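Local structure of oxalate biosynthetic component 1 (Burkholderia thailandensis, 5IKY) at residues D960-F965 with D983-S988. The protein probably makes oxalate as a bifunctional enzyme, joining a lyase activity to that of an alpha/beta-fold serine hydrolase in quorum sensing-dependent oxalogenesis. Residues are numbered along the deposited sequence; the frame is centred on the assembly and turned at random.
Sequences DELRAF and DWLGTS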
ATOM      1  N   ASP A 960      -7.194   7.804  44.512  1.00124.26           N
ATOM      2  CA  ASP A 960      -5.751   7.613  44.514  1.00112.98           C
ATOM      3  C   ASP A 960      -5.388   6.223  45.030  1.00113.60           C
ATOM      4  O   ASP A 960      -4.391   5.637  44.608  1.00115.53           O
ATOM      5  CB  ASP A 960      -5.070   8.688  45.362  1.00103.59           C
ATOM      6  N   GLU A 961      -6.201   5.701  45.945  1.00110.41           N
ATOM      7  CA  GLU A 961      -5.979   4.363  46.487  1.00115.50           C
ATOM      8  C   GLU A 961      -6.174   3.311  45.400  1.00123.16           C
ATOM      9  O   GLU A 961      -5.413   2.347  45.313  1.00125.29           O
ATOM     10  CB  GLU A 961      -6.915   4.090  47.667  1.00 98.57           C
ATOM     11  N   LEU A 962      -7.196   3.507  44.572  1.00124.68           N
ATOM     12  CA  LEU A 962      -7.449   2.615  43.445  1.00114.51           C
ATOM     13  C   LEU A 962      -6.310   2.673  42.434  1.00110.37           C
ATOM     14  O   LEU A 962      -5.974   1.667  41.811  1.00116.18           O
ATOM     15  CB  LEU A 962      -8.776   2.964  42.767  1.00109.46           C
ATOM     16  CG  LEU A 962     -10.018   2.250  43.304  1.00110.67           C
ATOM     17  CD1 LEU A 962     -11.287   2.874  42.748  1.00104.26           C
ATOM     18  CD2 LEU A 962      -9.961   0.767  42.972  1.00110.45           C
ATOM     19  N   ARG A 963      -5.719   3.854  42.276  1.00107.87           N
ATOM     20  CA  ARG A 963      -4.566   4.018  41.395  1.00111.28           C
ATOM     21  C   ARG A 963      -3.371   3.235  41.924  1.00117.07           C
ATOM     22  O   ARG A 963      -2.630   2.622  41.155  1.00116.50           O
ATOM     23  CB  ARG A 963      -4.196   5.495  41.246  1.00111.27           C
ATOM     24  CG  ARG A 963      -5.269   6.349  40.598  1.00105.27           C
ATOM     25  CD  ARG A 963      -4.745   7.743  40.295  1.00114.11           C
ATOM     26  NE  ARG A 963      -5.802   8.638  39.834  1.00130.89           N
ATOM     27  CZ  ARG A 963      -5.585   9.831  39.288  1.00131.66           C
ATOM     28  NH1 ARG A 963      -4.345  10.273  39.128  1.00132.79           N
ATOM     29  NH2 ARG A 963      -6.608  10.579  38.899  1.00126.21           N
ATOM     30  N   ALA A 964      -3.190   3.264  43.241  1.00119.20           N
ATOM     31  CA  ALA A 964      -2.123   2.510  43.884  1.00118.92           C
ATOM     32  C   ALA A 964      -2.367   1.015  43.725  1.00116.28           C
ATOM     33  O   ALA A 964      -1.430   0.234  43.558  1.00118.91           O
ATOM     34  CB  ALA A 964      -2.019   2.882  45.356  1.00124.13           C
ATOM     35  N   PHE A 965      -3.638   0.629  43.775  1.00107.39           N
ATOM     36  CA  PHE A 965      -4.033  -0.762  43.595  1.00110.66           C
ATOM     37  C   PHE A 965      -3.689  -1.256  42.192  1.00113.63           C
ATOM     38  O   PHE A 965      -3.211  -2.377  42.020  1.00115.78           O
ATOM     39  CB  PHE A 965      -5.532  -0.926  43.862  1.00116.40           C
ATOM     40  CG  PHE A 965      -6.063  -2.292  43.532  1.00117.94           C
ATOM     41  CD1 PHE A 965      -6.748  -2.517  42.347  1.00124.24           C
ATOM     42  CD2 PHE A 965      -5.875  -3.353  44.402  1.00110.00           C
ATOM     43  CE1 PHE A 965      -7.237  -3.772  42.040  1.00120.67           C
ATOM     44  CE2 PHE A 965      -6.361  -4.611  44.100  1.00103.06           C
ATOM     45  CZ  PHE A 965      -7.043  -4.821  42.918  1.00113.71           C
ATOM     46  N   ASP A 983      -8.195   6.803  29.353  1.00 94.57           N
ATOM     47  CA  ASP A 983      -8.643   7.672  30.440  1.00101.37           C
ATOM     48  C   ASP A 983      -9.390   6.929  31.549  1.00105.76           C
ATOM     49  O   ASP A 983      -9.956   7.557  32.445  1.00111.49           O
ATOM     50  CB  ASP A 983      -9.531   8.789  29.887  1.00 91.01           C
ATOM     51  CG  ASP A 983      -8.760   9.776  29.034  1.00104.78           C
ATOM     52  OD1 ASP A 983      -7.540   9.929  29.258  1.00106.47           O
ATOM     53  OD2 ASP A 983      -9.372  10.399  28.141  1.00118.28           O
ATOM     54  N   TRP A 984      -9.391   5.602  31.496  1.00 91.75           N
ATOM     55  CA  TRP A 984     -10.041   4.805  32.531  1.00 91.07           C
ATOM     56  C   TRP A 984      -9.089   4.476  33.676  1.00 96.46           C
ATOM     57  O   TRP A 984      -7.869   4.561  33.526  1.00 91.09           O
ATOM     58  CB  TRP A 984     -10.592   3.501  31.951  1.00 89.71           C
ATOM     59  CG  TRP A 984     -11.834   3.648  31.132  1.00 84.49           C
ATOM     60  CD1 TRP A 984     -12.439   4.811  30.754  1.00 89.49           C
ATOM     61  CD2 TRP A 984     -12.630   2.587  30.591  1.00 91.75           C
ATOM     62  NE1 TRP A 984     -13.561   4.540  30.006  1.00 88.04           N
ATOM     63  CE2 TRP A 984     -13.699   3.181  29.890  1.00 90.03           C
ATOM     64  CE3 TRP A 984     -12.538   1.191  30.624  1.00 83.49           C
ATOM     65  CZ2 TRP A 984     -14.671   2.429  29.234  1.00 89.94           C
ATOM     66  CZ3 TRP A 984     -13.505   0.446  29.972  1.00 82.42           C
ATOM     67  CH2 TRP A 984     -14.557   1.066  29.286  1.00 83.98           C
ATOM     68  N   LEU A 985      -9.656   4.102  34.819  1.00 83.90           N
ATOM     69  CA  LEU A 985      -8.879   3.525  35.907  1.00 93.34           C
ATOM     70  C   LEU A 985      -8.533   2.082  35.565  1.00106.17           C
ATOM     71  O   LEU A 985      -9.428   1.266  35.337  1.00124.95           O
ATOM     72  CB  LEU A 985      -9.654   3.578  37.225  1.00105.54           C
ATOM     73  CG  LEU A 985      -9.480   4.801  38.126  1.00104.47           C
ATOM     74  CD1 LEU A 985     -10.451   4.733  39.294  1.00103.00           C
ATOM     75  CD2 LEU A 985      -8.048   4.891  38.624  1.00 95.76           C
ATOM     76  N   GLY A 986      -7.245   1.761  35.521  1.00 89.49           N
ATOM     77  CA  GLY A 986      -6.848   0.408  35.188  1.00 95.48           C
ATOM     78  C   GLY A 986      -5.361   0.138  35.077  1.00 95.20           C
ATOM     79  O   GLY A 986      -4.524   0.987  35.383  1.00 90.76           O
ATOM     80  N   THR A 987      -5.044  -1.071  34.624  1.00 87.16           N
ATOM     81  CA  THR A 987      -3.672  -1.546  34.536  1.00 89.64           C
ATOM     82  C   THR A 987      -2.919  -0.891  33.384  1.00 85.30           C
ATOM     83  O   THR A 987      -3.459  -0.742  32.288  1.00 94.73           O
ATOM     84  CB  THR A 987      -3.633  -3.078  34.356  1.00 94.51           C
ATOM     85  OG1 THR A 987      -4.534  -3.695  35.285  1.00 91.98           O
ATOM     86  CG2 THR A 987      -2.228  -3.611  34.577  1.00 98.16           C
ATOM     87  N   SER A 988      -1.674  -0.500  33.636  1.00 91.00           N
ATOM     88  CA  SER A 988      -0.825   0.055  32.588  1.00 87.07           C
ATOM     89  C   SER A 988      -0.410  -1.040  31.613  1.00 90.76           C
ATOM     90  O   SER A 988      -0.140  -2.172  32.015  1.00 98.18           O
ATOM     91  CB  SER A 988       0.406   0.734  33.188  1.00 81.10           C
ATOM     92  OG  SER A 988       0.036   1.884  33.928  1.00 90.53           O
TER
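L985 reaches from the loop between strands 969-976 and 988-992 to helix 959-966, and its two methyls divide between neighbouring helix residues. The apolar contact proper is methyl to methyl: L985 CD1 lies 4.0 Å from L962 CD1, which shows the leucines touching at their ends; crossing at about a right angle, they do not run alongside each other. The second contact is aliphatic too, but with a charged residue: L985 CD2 sits 3.7 Å from R963 CG. With CG anti to the carbonyl carbon (chi1 -63°) and the chain extended to NE, R963 sends its guanidinium past the leucine, whose CD2 has the CG methylene as its nearest arginine atom, while the guanidinium carbon lies farther off. The nearest CA pair, R963 and L985, is 7.0 Å apart. L985 also packs on C949 of helix 937-955, while T987 N is hydrogen-bonded to the D945 carboxylate (OD2); the contact thus sits where helices 959-966 and 937-955 meet the loop leading into strand 988-992 of the mixed sheet in the alpha/beta-hydrolase-like C-terminal part. With no hydrogen bond across and just 123 Å² buried on both sides together, the join is small and purely van der Waals, grading from buried L962 to exposed R963.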